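Local coordinates for protein fimbrial subunit type 1 (Actinomyces oris, PDB 3UXF) that serves as the major subunit of fimbriae that the bacterium attaches to the peptidoglycan of its cell wall, at residues 260-265 with 269-274; 319-324 with 328-333; 223-228 with 294-299; 239-244 with 249-254. One frame throughout, in Å; residues are numbered along the deposited sequence.

Contact 1 (260-265 with 269-274); sequences LITAEG and NWATIQ
Leu260 carries CG anti to its own backbone N (chi1 170°), which sends CD1 across to the facing strand. There CD1 meets Ile273 CD1 at 3.9 Å and also rests on Ala271 CB. In Asn269, CG lies beside the backbone N (chi1 -61°), and this turns OD1 toward the backbone N of Gly265. Gly265 N donates to Asn269 OD1 over 3.2 Å, in the plane of the amide and on a lone pair of the oxygen. The bond ties down the end of the hairpin. The CA of Gly265 also lies at the edge of the Trp270 ring, in its plane, 3.7 Å from NE1. A water links Glu264 OE2 to Asn269 ND2.

The backbones pair in antiparallel fashion. Ile261 and Thr272 form a hydrogen-bonded pair, with Ile261 N donating to Thr272 O at 2.8 Å. Ala263 and Trp270 form the next such pair, and its bonds are more bent. Thr262 with Ala271 is a non-hydrogen-bonded pair between them. Ile261 O also takes a bond from a water, and Thr272 OG1 donates to the same water. That hydroxyl is bonded to Trp330 NE1 as well, so it has two polar partners.

Three residues separate the two segments of this beta hairpin. Strand 224-229 pairs with the other edge of strand 269-275. The loop carrying Trp330 and Pro332 covers the face with Trp270 and Thr272. On the opposite face, Leu260 and Ile273 reach Pro240, just before strand 241-245 of the second sheet.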
loop_
_atom_site.group_PDB
_atom_site.type_symbol
_atom_site.label_atom_id
_atom_site.label_comp_id
_atom_site.label_asym_id
_atom_site.label_seq_id
_atom_site.Cartn_x
_atom_site.Cartn_y
_atom_site.Cartn_z
ATOM N N LEU A 260 -3.704 18.983 -6.666
ATOM C CA LEU A 260 -3.831 18.441 -5.315
ATOM C C LEU A 260 -5.049 19.091 -4.682
ATOM O O LEU A 260 -5.147 20.322 -4.674
ATOM C CB LEU A 260 -2.614 18.761 -4.440
ATOM C CG LEU A 260 -2.768 18.434 -2.941
ATOM C CD1 LEU A 260 -2.927 16.947 -2.617
ATOM C CD2 LEU A 260 -1.547 18.956 -2.157
ATOM N N ILE A 261 -5.982 18.273 -4.203
ATOM C CA ILE A 261 -7.174 18.781 -3.509
ATOM C C ILE A 261 -7.204 18.232 -2.094
ATOM O O ILE A 261 -7.304 17.018 -1.934
ATOM C CB ILE A 261 -8.436 18.351 -4.249
ATOM C CG1 ILE A 261 -8.333 18.801 -5.706
ATOM C CG2 ILE A 261 -9.707 18.906 -3.568
ATOM C CD1 ILE A 261 -9.264 18.036 -6.611
ATOM N N THR A 262 -7.105 19.081 -1.066
ATOM C CA THR A 262 -7.219 18.569 0.297
ATOM C C THR A 262 -8.533 19.001 0.915
ATOM O O THR A 262 -9.157 19.979 0.471
ATOM C CB THR A 262 -6.081 19.016 1.246
ATOM O OG1 THR A 262 -6.004 20.454 1.291
ATOM C CG2 THR A 262 -4.745 18.480 0.769
ATOM N N ALA A 263 -8.957 18.274 1.941
ATOM C CA ALA A 263 -10.254 18.563 2.568
ATOM C C ALA A 263 -10.238 18.068 4.008
ATOM O O ALA A 263 -9.631 17.040 4.321
ATOM C CB ALA A 263 -11.403 17.922 1.786
ATOM N N GLU A 264 -10.949 18.784 4.879
ATOM C CA GLU A 264 -11.159 18.315 6.228
ATOM C C GLU A 264 -12.141 17.147 6.250
ATOM O O GLU A 264 -13.142 17.133 5.543
ATOM C CB GLU A 264 -11.717 19.465 7.062
ATOM C CG GLU A 264 -10.687 20.377 7.660
ATOM C CD GLU A 264 -10.757 20.326 9.171
ATOM O OE1 GLU A 264 -11.755 20.852 9.723
ATOM O OE2 GLU A 264 -9.845 19.725 9.796
ATOM N N GLY A 265 -11.877 16.172 7.101
ATOM C CA GLY A 265 -12.760 15.059 7.245
ATOM C C GLY A 265 -13.232 14.915 8.681
ATOM O O GLY A 265 -12.928 15.752 9.567
ATOM N N ASN A 269 -8.281 13.674 7.716
ATOM C CA ASN A 269 -8.383 14.582 6.588
ATOM C C ASN A 269 -8.036 13.836 5.323
ATOM O O ASN A 269 -7.830 12.615 5.358
ATOM C CB ASN A 269 -7.468 15.783 6.763
ATOM C CG ASN A 269 -7.827 16.574 7.993
ATOM O OD1 ASN A 269 -9.002 16.765 8.274
ATOM N ND2 ASN A 269 -6.817 17.017 8.748
ATOM N N TRP A 270 -8.084 14.558 4.207
ATOM C CA TRP A 270 -8.090 13.889 2.908
ATOM C C TRP A 270 -7.279 14.667 1.887
ATOM O O TRP A 270 -7.293 15.901 1.858
ATOM C CB TRP A 270 -9.526 13.748 2.390
ATOM C CG TRP A 270 -10.362 12.934 3.262
ATOM C CD1 TRP A 270 -11.201 13.388 4.264
ATOM C CD2 TRP A 270 -10.483 11.512 3.251
ATOM N NE1 TRP A 270 -11.820 12.327 4.857
ATOM C CE2 TRP A 270 -11.407 11.161 4.263
ATOM C CE3 TRP A 270 -9.910 10.488 2.481
ATOM C CZ2 TRP A 270 -11.773 9.839 4.533
ATOM C CZ3 TRP A 270 -10.295 9.163 2.754
ATOM C CH2 TRP A 270 -11.210 8.858 3.774
ATOM N N ALA A 271 -6.507 13.941 1.056
ATOM C CA ALA A 271 -5.742 14.579 -0.007
ATOM C C ALA A 271 -5.955 13.749 -1.254
ATOM O O ALA A 271 -5.745 12.541 -1.228
ATOM C CB ALA A 271 -4.265 14.578 0.334
ATOM N N THR A 272 -6.365 14.387 -2.342
ATOM C CA THR A 272 -6.547 13.685 -3.607
ATOM C C THR A 272 -5.605 14.291 -4.639
ATOM O O THR A 272 -5.559 15.526 -4.817
ATOM C CB THR A 272 -7.978 13.882 -4.131
ATOM O OG1 THR A 272 -8.896 13.328 -3.181
ATOM C CG2 THR A 272 -8.170 13.145 -5.463
ATOM N N ILE A 273 -4.851 13.432 -5.325
ATOM C CA ILE A 273 -4.139 13.854 -6.523
ATOM C C ILE A 273 -5.026 13.454 -7.687
ATOM O O ILE A 273 -5.314 12.275 -7.882
ATOM C CB ILE A 273 -2.738 13.192 -6.631
ATOM C CG1 ILE A 273 -1.800 13.686 -5.533
ATOM C CG2 ILE A 273 -2.132 13.400 -8.036
ATOM C CD1 ILE A 273 -1.385 15.112 -5.638
ATOM N N GLN A 274 -5.512 14.452 -8.405
ATOM C CA GLN A 274 -6.454 14.240 -9.499
ATOM C C GLN A 274 -5.758 14.593 -10.804
ATOM O O GLN A 274 -5.340 15.722 -10.988
ATOM C CB GLN A 274 -7.674 15.134 -9.252
ATOM C CG GLN A 274 -8.768 15.104 -10.344
ATOM C CD GLN A 274 -9.796 16.202 -10.062
ATOM O OE1 GLN A 274 -9.537 17.378 -10.320
ATOM N NE2 GLN A 274 -10.926 15.824 -9.444
HETATM O O HOH W 1 -9.406 15.251 -1.271
HETATM O O HOH W 2 -7.723 19.034 10.983
#

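Contact 2 (319-324 with 328-333); sequences GLIPND and FTWDPN
Ile321 and Phe328 form the main apolar contact. The two side chains run antiparallel, side by side, and Ile321 CG2 comes 3.9 Å from Phe328 CG. The other branch of Ile321 ends in CD1, which touches Trp330 CB at 3.7 Å. One isoleucine thus sits between two aromatic residues of the loop. With CG2 anti to the backbone N and CG1 beside it (chi1 -67°), CG2 is directed at Phe328 and the CG1-CD1 arm at Trp330. Pro322 adds its CD, 4.0 Å from Phe328 CZ. Within the loop, Pro332 N lies over one face of the Trp330 ring, offset toward the rim.

The polar approach comes from Asn323. Its OD1 lies in the plane of the Phe328 ring, at the edge, 3.3 Å from CE2. The ring hydrogens there carry a slight positive charge, which suits an amide oxygen. Ser325 OG is hydrogen-bonded to the same oxygen and helps to hold the amide.

One side-chain hydrogen bond shapes the loop itself. Asn333 N donates to Asp331 OD1 over 3.0 Å, an Asx turn, and approaches from above the carboxylate plane.

Arg222 binds the carbonyl oxygens of Phe328 and Trp330 and holds the loop close to the sheet. The calcium ion bound by Asp147 and Asn327 is about 6 Å from the Phe328 side chain. The loop follows strand 312-321 and leads to strand 344-362. It lies across strands 224-229 and 269-275, where Trp330 meets Glu224, Val226 and the ring of Trp270.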
loop_
_atom_site.group_PDB
_atom_site.type_symbol
_atom_site.label_atom_id
_atom_site.label_comp_id
_atom_site.label_asym_id
_atom_site.label_seq_id
_atom_site.Cartn_x
_atom_site.Cartn_y
_atom_site.Cartn_z
ATOM N N GLY A 319 -5.900 5.125 -1.725
ATOM C CA GLY A 319 -6.790 4.359 -2.590
ATOM C C GLY A 319 -6.722 4.906 -3.988
ATOM O O GLY A 319 -6.504 6.092 -4.207
ATOM N N LEU A 320 -6.976 4.036 -4.955
ATOM C CA LEU A 320 -6.965 4.438 -6.350
ATOM C C LEU A 320 -8.350 4.403 -6.988
ATOM O O LEU A 320 -9.079 3.426 -6.861
ATOM C CB LEU A 320 -6.021 3.539 -7.148
ATOM C CG LEU A 320 -6.101 3.662 -8.669
ATOM C CD1 LEU A 320 -5.552 5.000 -9.128
ATOM C CD2 LEU A 320 -5.358 2.519 -9.335
ATOM N N ILE A 321 -8.695 5.481 -7.682
ATOM C CA ILE A 321 -9.904 5.540 -8.490
ATOM C C ILE A 321 -9.388 5.608 -9.920
ATOM O O ILE A 321 -8.956 6.658 -10.379
ATOM C CB ILE A 321 -10.763 6.765 -8.161
ATOM C CG1 ILE A 321 -11.322 6.650 -6.742
ATOM C CG2 ILE A 321 -11.897 6.900 -9.161
ATOM C CD1 ILE A 321 -11.952 7.920 -6.231
ATOM N N PRO A 322 -9.402 4.465 -10.599
ATOM C CA PRO A 322 -8.763 4.320 -11.910
ATOM C C PRO A 322 -9.632 4.621 -13.129
ATOM O O PRO A 322 -9.101 4.649 -14.233
ATOM C CB PRO A 322 -8.374 2.845 -11.922
ATOM C CG PRO A 322 -9.459 2.185 -11.144
ATOM C CD PRO A 322 -9.962 3.189 -10.125
ATOM N N ASN A 323 -10.929 4.827 -12.945
ATOM C CA ASN A 323 -11.807 5.130 -14.070
ATOM C C ASN A 323 -12.988 5.994 -13.653
ATOM O O ASN A 323 -13.070 6.414 -12.502
ATOM C CB ASN A 323 -12.275 3.853 -14.769
ATOM C CG ASN A 323 -13.030 2.928 -13.848
ATOM O OD1 ASN A 323 -14.015 3.320 -13.231
ATOM N ND2 ASN A 323 -12.574 1.688 -13.755
ATOM N N ASP A 324 -13.897 6.269 -14.582
ATOM C CA ASP A 324 -15.002 7.183 -14.277
ATOM C C ASP A 324 -16.303 6.441 -14.004
ATOM O O ASP A 324 -17.379 7.025 -14.134
ATOM C CB ASP A 324 -15.195 8.178 -15.422
ATOM C CG ASP A 324 -15.583 7.484 -16.766
ATOM O OD1 ASP A 324 -15.422 6.236 -16.907
ATOM O OD2 ASP A 324 -16.032 8.206 -17.699
ATOM N N PHE A 328 -17.737 4.946 -8.040
ATOM C CA PHE A 328 -16.775 5.724 -7.257
ATOM C C PHE A 328 -17.346 7.107 -6.981
ATOM O O PHE A 328 -17.119 8.065 -7.728
ATOM C CB PHE A 328 -15.432 5.835 -7.994
ATOM C CG PHE A 328 -14.800 4.500 -8.321
ATOM C CD1 PHE A 328 -14.371 3.631 -7.317
ATOM C CD2 PHE A 328 -14.638 4.105 -9.647
ATOM C CE1 PHE A 328 -13.796 2.394 -7.626
ATOM C CE2 PHE A 328 -14.047 2.877 -9.960
ATOM C CZ PHE A 328 -13.631 2.029 -8.952
ATOM N N THR A 329 -18.101 7.220 -5.891
ATOM C CA THR A 329 -18.801 8.476 -5.629
ATOM C C THR A 329 -17.967 9.507 -4.876
ATOM O O THR A 329 -18.408 10.626 -4.683
ATOM C CB THR A 329 -20.099 8.238 -4.867
ATOM O OG1 THR A 329 -19.811 7.504 -3.679
ATOM C CG2 THR A 329 -21.078 7.422 -5.744
ATOM N N TRP A 330 -16.749 9.144 -4.473
ATOM C CA TRP A 330 -15.830 10.116 -3.905
ATOM C C TRP A 330 -15.859 11.483 -4.557
ATOM O O TRP A 330 -15.753 11.619 -5.772
ATOM C CB TRP A 330 -14.403 9.575 -3.998
ATOM C CG TRP A 330 -13.350 10.505 -3.450
ATOM C CD1 TRP A 330 -12.379 11.150 -4.156
ATOM C CD2 TRP A 330 -13.164 10.867 -2.075
ATOM N NE1 TRP A 330 -11.585 11.893 -3.301
ATOM C CE2 TRP A 330 -12.057 11.731 -2.019
ATOM C CE3 TRP A 330 -13.836 10.547 -0.896
ATOM C CZ2 TRP A 330 -11.592 12.273 -0.830
ATOM C CZ3 TRP A 330 -13.356 11.079 0.296
ATOM C CH2 TRP A 330 -12.251 11.930 0.313
ATOM N N ASP A 331 -15.974 12.521 -3.738
ATOM C CA ASP A 331 -15.845 13.885 -4.215
ATOM C C ASP A 331 -14.706 14.528 -3.421
ATOM O O ASP A 331 -14.823 14.731 -2.219
ATOM C CB ASP A 331 -17.134 14.645 -3.928
ATOM C CG ASP A 331 -17.043 16.097 -4.309
ATOM O OD1 ASP A 331 -15.942 16.613 -4.628
ATOM O OD2 ASP A 331 -18.112 16.751 -4.288
ATOM N N PRO A 332 -13.572 14.809 -4.077
ATOM C CA PRO A 332 -12.384 15.233 -3.326
ATOM C C PRO A 332 -12.604 16.473 -2.484
ATOM O O PRO A 332 -11.893 16.708 -1.511
ATOM C CB PRO A 332 -11.353 15.563 -4.417
ATOM C CG PRO A 332 -11.855 14.900 -5.660
ATOM C CD PRO A 332 -13.315 14.584 -5.515
ATOM N N ASN A 333 -13.569 17.289 -2.898
ATOM C CA ASN A 333 -13.860 18.526 -2.216
ATOM C C ASN A 333 -14.906 18.354 -1.139
ATOM O O ASN A 333 -15.087 19.247 -0.328
ATOM C CB ASN A 333 -14.346 19.570 -3.235
ATOM C CG ASN A 333 -13.210 20.199 -3.974
ATOM O OD1 ASN A 333 -12.363 20.857 -3.370
ATOM N ND2 ASN A 333 -13.145 19.970 -5.282
#

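Contact 3 (223-228 with 294-299); sequences YEVVDR and TKLQVT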
loop_
_atom_site.group_PDB
_atom_site.type_symbol
_atom_site.label_atom_id
_atom_site.label_comp_id
_atom_site.label_asym_id
_atom_site.label_seq_id
_atom_site.Cartn_x
_atom_site.Cartn_y
_atom_site.Cartn_z
ATOM N N TYR A 223 -8.743 9.631 -13.020
ATOM C CA TYR A 223 -7.658 8.979 -12.312
ATOM C C TYR A 223 -7.307 9.801 -11.087
ATOM O O TYR A 223 -6.701 10.862 -11.192
ATOM C CB TYR A 223 -6.437 8.802 -13.217
ATOM C CG TYR A 223 -5.438 7.792 -12.703
ATOM C CD1 TYR A 223 -5.475 6.472 -13.126
ATOM C CD2 TYR A 223 -4.458 8.158 -11.795
ATOM C CE1 TYR A 223 -4.565 5.548 -12.659
ATOM C CE2 TYR A 223 -3.546 7.244 -11.323
ATOM C CZ TYR A 223 -3.600 5.941 -11.755
ATOM O OH TYR A 223 -2.686 5.030 -11.285
ATOM N N GLU A 224 -7.708 9.304 -9.924
ATOM C CA GLU A 224 -7.448 9.992 -8.673
ATOM C C GLU A 224 -6.797 9.062 -7.662
ATOM O O GLU A 224 -7.197 7.910 -7.512
ATOM C CB GLU A 224 -8.745 10.578 -8.105
ATOM C CG GLU A 224 -9.344 11.676 -8.971
ATOM C CD GLU A 224 -10.738 12.091 -8.543
ATOM O OE1 GLU A 224 -11.174 11.691 -7.447
ATOM O OE2 GLU A 224 -11.396 12.820 -9.310
ATOM N N VAL A 225 -5.783 9.581 -6.980
ATOM C CA VAL A 225 -5.114 8.865 -5.910
ATOM C C VAL A 225 -5.495 9.595 -4.632
ATOM O O VAL A 225 -5.214 10.782 -4.484
ATOM C CB VAL A 225 -3.591 8.867 -6.089
ATOM C CG1 VAL A 225 -2.915 8.197 -4.908
ATOM C CG2 VAL A 225 -3.216 8.176 -7.388
ATOM N N VAL A 226 -6.161 8.890 -3.727
ATOM C CA VAL A 226 -6.697 9.519 -2.517
ATOM C C VAL A 226 -5.920 9.045 -1.330
ATOM O O VAL A 226 -5.677 7.847 -1.172
ATOM C CB VAL A 226 -8.191 9.166 -2.334
ATOM C CG1 VAL A 226 -8.746 9.861 -1.060
ATOM C CG2 VAL A 226 -8.982 9.626 -3.585
ATOM N N ASP A 227 -5.507 9.982 -0.468
ATOM C CA ASP A 227 -4.820 9.591 0.723
ATOM C C ASP A 227 -5.673 9.978 1.937
ATOM O O ASP A 227 -6.102 11.137 2.090
ATOM C CB ASP A 227 -3.458 10.269 0.811
ATOM C CG ASP A 227 -2.639 9.697 1.900
ATOM O OD1 ASP A 227 -3.007 9.822 3.087
ATOM O OD2 ASP A 227 -1.618 9.096 1.561
ATOM N N ARG A 228 -5.922 8.995 2.792
ATOM C CA ARG A 228 -6.594 9.247 4.061
ATOM C C ARG A 228 -5.544 9.646 5.085
ATOM O O ARG A 228 -4.749 8.819 5.528
ATOM C CB ARG A 228 -7.386 8.033 4.529
ATOM C CG ARG A 228 -8.182 8.351 5.804
ATOM C CD ARG A 228 -8.989 7.135 6.254
ATOM N NE ARG A 228 -8.105 6.145 6.852
ATOM C CZ ARG A 228 -8.530 4.991 7.343
ATOM N NH1 ARG A 228 -9.829 4.689 7.274
ATOM N NH2 ARG A 228 -7.675 4.138 7.886
ATOM N N THR A 294 4.530 0.297 -15.434
ATOM C CA THR A 294 4.461 1.736 -15.676
ATOM C C THR A 294 3.365 2.248 -14.763
ATOM O O THR A 294 2.203 1.888 -14.949
ATOM C CB THR A 294 4.061 1.979 -17.117
ATOM O OG1 THR A 294 5.042 1.348 -17.965
ATOM C CG2 THR A 294 3.987 3.462 -17.423
ATOM N N LYS A 295 3.723 3.049 -13.754
ATOM C CA LYS A 295 2.785 3.338 -12.647
ATOM C C LYS A 295 2.826 4.808 -12.307
ATOM O O LYS A 295 3.807 5.503 -12.629
ATOM C CB LYS A 295 3.186 2.542 -11.416
ATOM C CG LYS A 295 2.891 1.041 -11.612
ATOM C CD LYS A 295 3.174 0.281 -10.358
ATOM C CE LYS A 295 2.871 -1.198 -10.552
ATOM N NZ LYS A 295 1.732 -1.662 -9.718
ATOM N N LEU A 296 1.783 5.305 -11.649
ATOM C CA LEU A 296 1.877 6.668 -11.082
ATOM C C LEU A 296 2.525 6.575 -9.705
ATOM O O LEU A 296 2.253 5.673 -8.936
ATOM C CB LEU A 296 0.501 7.358 -10.975
ATOM C CG LEU A 296 0.587 8.903 -10.895
ATOM C CD1 LEU A 296 0.907 9.559 -12.206
ATOM C CD2 LEU A 296 -0.695 9.490 -10.311
ATOM N N GLN A 297 3.410 7.521 -9.401
ATOM C CA GLN A 297 4.026 7.553 -8.096
ATOM C C GLN A 297 3.793 8.949 -7.501
ATOM O O GLN A 297 4.201 9.981 -8.060
ATOM C CB GLN A 297 5.539 7.291 -8.182
ATOM C CG GLN A 297 6.215 7.267 -6.857
ATOM C CD GLN A 297 7.723 7.399 -7.004
ATOM O OE1 GLN A 297 8.256 8.512 -7.204
ATOM N NE2 GLN A 297 8.414 6.272 -6.954
ATOM N N VAL A 298 3.123 8.963 -6.358
ATOM C CA VAL A 298 2.836 10.204 -5.649
ATOM C C VAL A 298 3.682 10.233 -4.371
ATOM O O VAL A 298 3.577 9.347 -3.537
ATOM C CB VAL A 298 1.330 10.284 -5.299
ATOM C CG1 VAL A 298 1.049 11.438 -4.329
ATOM C CG2 VAL A 298 0.483 10.455 -6.550
ATOM N N THR A 299 4.430 11.313 -4.174
ATOM C CA THR A 299 5.204 11.478 -2.931
ATOM C C THR A 299 4.519 12.586 -2.156
ATOM O O THR A 299 4.273 13.663 -2.741
ATOM C CB THR A 299 6.658 11.872 -3.234
ATOM O OG1 THR A 299 7.271 10.848 -4.026
ATOM C CG2 THR A 299 7.441 12.039 -1.925
#
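Tyr223 and Leu296 make the closest part of this contact. Their side chains run past each other in opposite directions, with Tyr223 CE2 3.8 Å from Leu296 CD2. Leu296 CB lies beside the phenol as well, 4.0 Å from Tyr223 OH. Val225 CG2 reaches the same leucine methyl, CD2, at 4.1 Å. One methyl is therefore shared by an aromatic ring and a valine. Leu296 places CG beside its carbonyl carbon (chi1 -159°), and CD2 faces the other strand while CD1 turns toward Val242.

The touch is lighter at the next pair, where Val225 CB is 4.4 Å from Val298 CG2. The backbones are nearest here, but two short valines meet in place of a tyrosine and a leucine. Asp227 and Arg228 make no contact with 294-299. Gln297 points to the other side of its sheet and is partly exposed, as is Thr299.

The contact joins the facing sheets of a beta sandwich, with strand 224-229 on one side and strand 295-302 on the other. All four touching residues are buried. Asp227, also buried, is hydrogen-bonded to Lys187 and lies near Asn316; this grouping is consistent with the internal isopeptide bonds of Gram-positive pilins. Tyr223 OH is satisfied by hydrogen bonds with Ser208 O and Thr207 OG1 on strand 201-208, next to strand 295-302 in its sheet. The direct contact between the two segments is apolar, and the tyrosine hydroxyl at its border is bonded to a third strand.

Contact 4 (239-244 with 249-254); sequences TPVVKI and EVTLAE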
loop_
_atom_site.group_PDB
_atom_site.type_symbol
_atom_site.label_atom_id
_atom_site.label_comp_id
_atom_site.label_asym_id
_atom_site.label_seq_id
_atom_site.Cartn_x
_atom_site.Cartn_y
_atom_site.Cartn_z
ATOM N N THR A 239 3.638 19.381 -0.045
ATOM C CA THR A 239 4.559 19.542 -1.188
ATOM C C THR A 239 4.676 18.313 -2.095
ATOM O O THR A 239 5.754 17.746 -2.220
ATOM C CB THR A 239 5.970 20.001 -0.775
ATOM O OG1 THR A 239 6.514 19.141 0.232
ATOM C CG2 THR A 239 5.892 21.411 -0.194
ATOM N N PRO A 240 3.569 17.924 -2.725
ATOM C CA PRO A 240 3.562 16.676 -3.496
ATOM C C PRO A 240 4.508 16.707 -4.704
ATOM O O PRO A 240 4.707 17.781 -5.315
ATOM C CB PRO A 240 2.126 16.572 -4.011
ATOM C CG PRO A 240 1.545 17.964 -3.849
ATOM C CD PRO A 240 2.257 18.611 -2.734
ATOM N N VAL A 241 5.011 15.514 -5.057
ATOM C CA VAL A 241 5.737 15.285 -6.291
ATOM C C VAL A 241 5.031 14.106 -6.946
ATOM O O VAL A 241 4.750 13.108 -6.274
ATOM C CB VAL A 241 7.206 14.941 -6.034
ATOM C CG1 VAL A 241 7.888 14.624 -7.352
ATOM C CG2 VAL A 241 7.886 16.125 -5.394
ATOM N N VAL A 242 4.698 14.244 -8.227
ATOM C CA VAL A 242 3.974 13.211 -8.960
ATOM C C VAL A 242 4.787 12.816 -10.179
ATOM O O VAL A 242 5.217 13.670 -10.942
ATOM C CB VAL A 242 2.589 13.692 -9.435
ATOM C CG1 VAL A 242 1.828 12.550 -10.125
ATOM C CG2 VAL A 242 1.793 14.223 -8.213
ATOM N N LYS A 243 4.990 11.522 -10.336
ATOM C CA LYS A 243 5.778 10.991 -11.455
ATOM C C LYS A 243 5.069 9.843 -12.127
ATOM O O LYS A 243 4.235 9.163 -11.529
ATOM C CB LYS A 243 7.113 10.444 -10.955
ATOM C CG LYS A 243 7.993 11.502 -10.220
ATOM C CD LYS A 243 9.315 10.874 -9.842
ATOM C CE LYS A 243 10.223 11.915 -9.241
ATOM N NZ LYS A 243 11.570 11.304 -8.989
ATOM N N ILE A 244 5.466 9.570 -13.361
ATOM C CA ILE A 244 5.144 8.279 -13.954
ATOM C C ILE A 244 6.453 7.511 -13.914
ATOM O O ILE A 244 7.449 7.988 -14.452
ATOM C CB ILE A 244 4.647 8.442 -15.392
ATOM C CG1 ILE A 244 3.360 9.266 -15.435
ATOM C CG2 ILE A 244 4.387 7.038 -16.024
ATOM C CD1 ILE A 244 2.839 9.523 -16.874
ATOM N N GLU A 249 11.413 7.303 -16.217
ATOM C CA GLU A 249 10.508 8.107 -15.420
ATOM C C GLU A 249 10.371 9.549 -15.908
ATOM O O GLU A 249 11.295 10.123 -16.494
ATOM C CB GLU A 249 10.948 8.049 -13.960
ATOM C CG GLU A 249 11.906 9.124 -13.540
ATOM C CD GLU A 249 12.135 9.151 -12.028
ATOM O OE1 GLU A 249 11.924 8.095 -11.370
ATOM O OE2 GLU A 249 12.521 10.238 -11.523
ATOM N N VAL A 250 9.201 10.141 -15.691
ATOM C CA VAL A 250 9.057 11.573 -15.876
ATOM C C VAL A 250 8.398 12.145 -14.635
ATOM O O VAL A 250 7.694 11.440 -13.915
ATOM C CB VAL A 250 8.204 11.950 -17.091
ATOM C CG1 VAL A 250 8.891 11.500 -18.376
ATOM C CG2 VAL A 250 6.795 11.362 -16.991
ATOM N N THR A 251 8.618 13.426 -14.423
ATOM C CA THR A 251 7.912 14.147 -13.386
ATOM C C THR A 251 6.807 14.971 -14.019
ATOM O O THR A 251 7.019 15.665 -15.027
ATOM C CB THR A 251 8.896 15.032 -12.628
ATOM O OG1 THR A 251 9.870 14.193 -12.007
ATOM C CG2 THR A 251 8.214 15.885 -11.549
ATOM N N LEU A 252 5.615 14.894 -13.430
ATOM C CA LEU A 252 4.482 15.646 -13.897
ATOM C C LEU A 252 4.399 17.011 -13.217
ATOM O O LEU A 252 5.040 17.245 -12.173
ATOM C CB LEU A 252 3.205 14.873 -13.591
ATOM C CG LEU A 252 3.103 13.494 -14.251
ATOM C CD1 LEU A 252 1.682 12.890 -14.065
ATOM C CD2 LEU A 252 3.461 13.540 -15.737
ATOM N N ALA A 253 3.635 17.912 -13.825
ATOM C CA ALA A 253 3.582 19.301 -13.369
ATOM C C ALA A 253 2.259 19.632 -12.725
ATOM O O ALA A 253 1.193 19.311 -13.266
ATOM C CB ALA A 253 3.830 20.247 -14.552
ATOM N N GLU A 254 2.302 20.304 -11.569
ATOM C CA GLU A 254 1.042 20.703 -10.960
ATOM C C GLU A 254 0.322 21.680 -11.900
ATOM O O GLU A 254 0.986 22.419 -12.651
ATOM C CB GLU A 254 1.259 21.309 -9.533
ATOM C CG GLU A 254 -0.037 21.931 -8.931
ATOM C CD GLU A 254 -0.285 21.636 -7.442
ATOM O OE1 GLU A 254 0.712 21.538 -6.666
ATOM O OE2 GLU A 254 -1.498 21.514 -7.050
HETATM O O HOH W 3 2.879 19.431 -6.488
HETATM O O HOH W 4 5.170 16.817 -9.492
#
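The carboxylate of Glu249 is the flat side-chain group that meets Lys243. Lys243 NZ approaches OE2 on the syn side, 32° out of the carboxylate plane and at 2.9 Å, and forms a salt bridge. The lysine chain is extended beyond CG and passes the hydroxyl of Thr251, with CE 3.6 Å from Thr251 OG1. Lys243 and Thr251 share this face as a non-hydrogen-bonded pair.

The other face is apolar. Ile244 CB meets Val250 CG2 at 4.0 Å. Leu252 splits its contacts, with CD1 against Val242 CG1 and CD2 near Ile244 CD1. Leu296 of the next strand and Lys282 of helix 277-288 also touch Leu252.

Ile244 and Val250 exchange two backbone hydrogen bonds, each of 3.0 Å. Further along, Leu252 N donates to Val242 O over 2.8 Å. The return link is not direct. A water takes the bond from Val242 N and passes one to Leu252 O, so the strands open here around a solvent molecule. A second water bridges Pro240 O and Glu254 OE1, where the chains are wider apart still.

This is a short antiparallel beta hairpin, closed at the turn and splayed at its open end. Strand 250-251 is the outermost strand of a five-stranded antiparallel sheet, one layer of the beta sandwich.

How the contacts relate
From the N terminus, strand 224-229 opens contact 3, which closes only at strand 295-302. Two hairpins lie in series inside that loop. Contact 4 closes first and contact 1 follows; the two hairpins touch across the sandwich. Contact 2 comes after contact 3 has closed and crosses none of the others. Contacts 1 and 2 both reach the sheet that holds strand 224-229, and they touch on one face of it. Contact 4 belongs to the other sheet, next to strand 295-302. Contact 3 spans the two layers. Contacts 2 and 4 do not touch; their nearest atoms are about 11 Å apart.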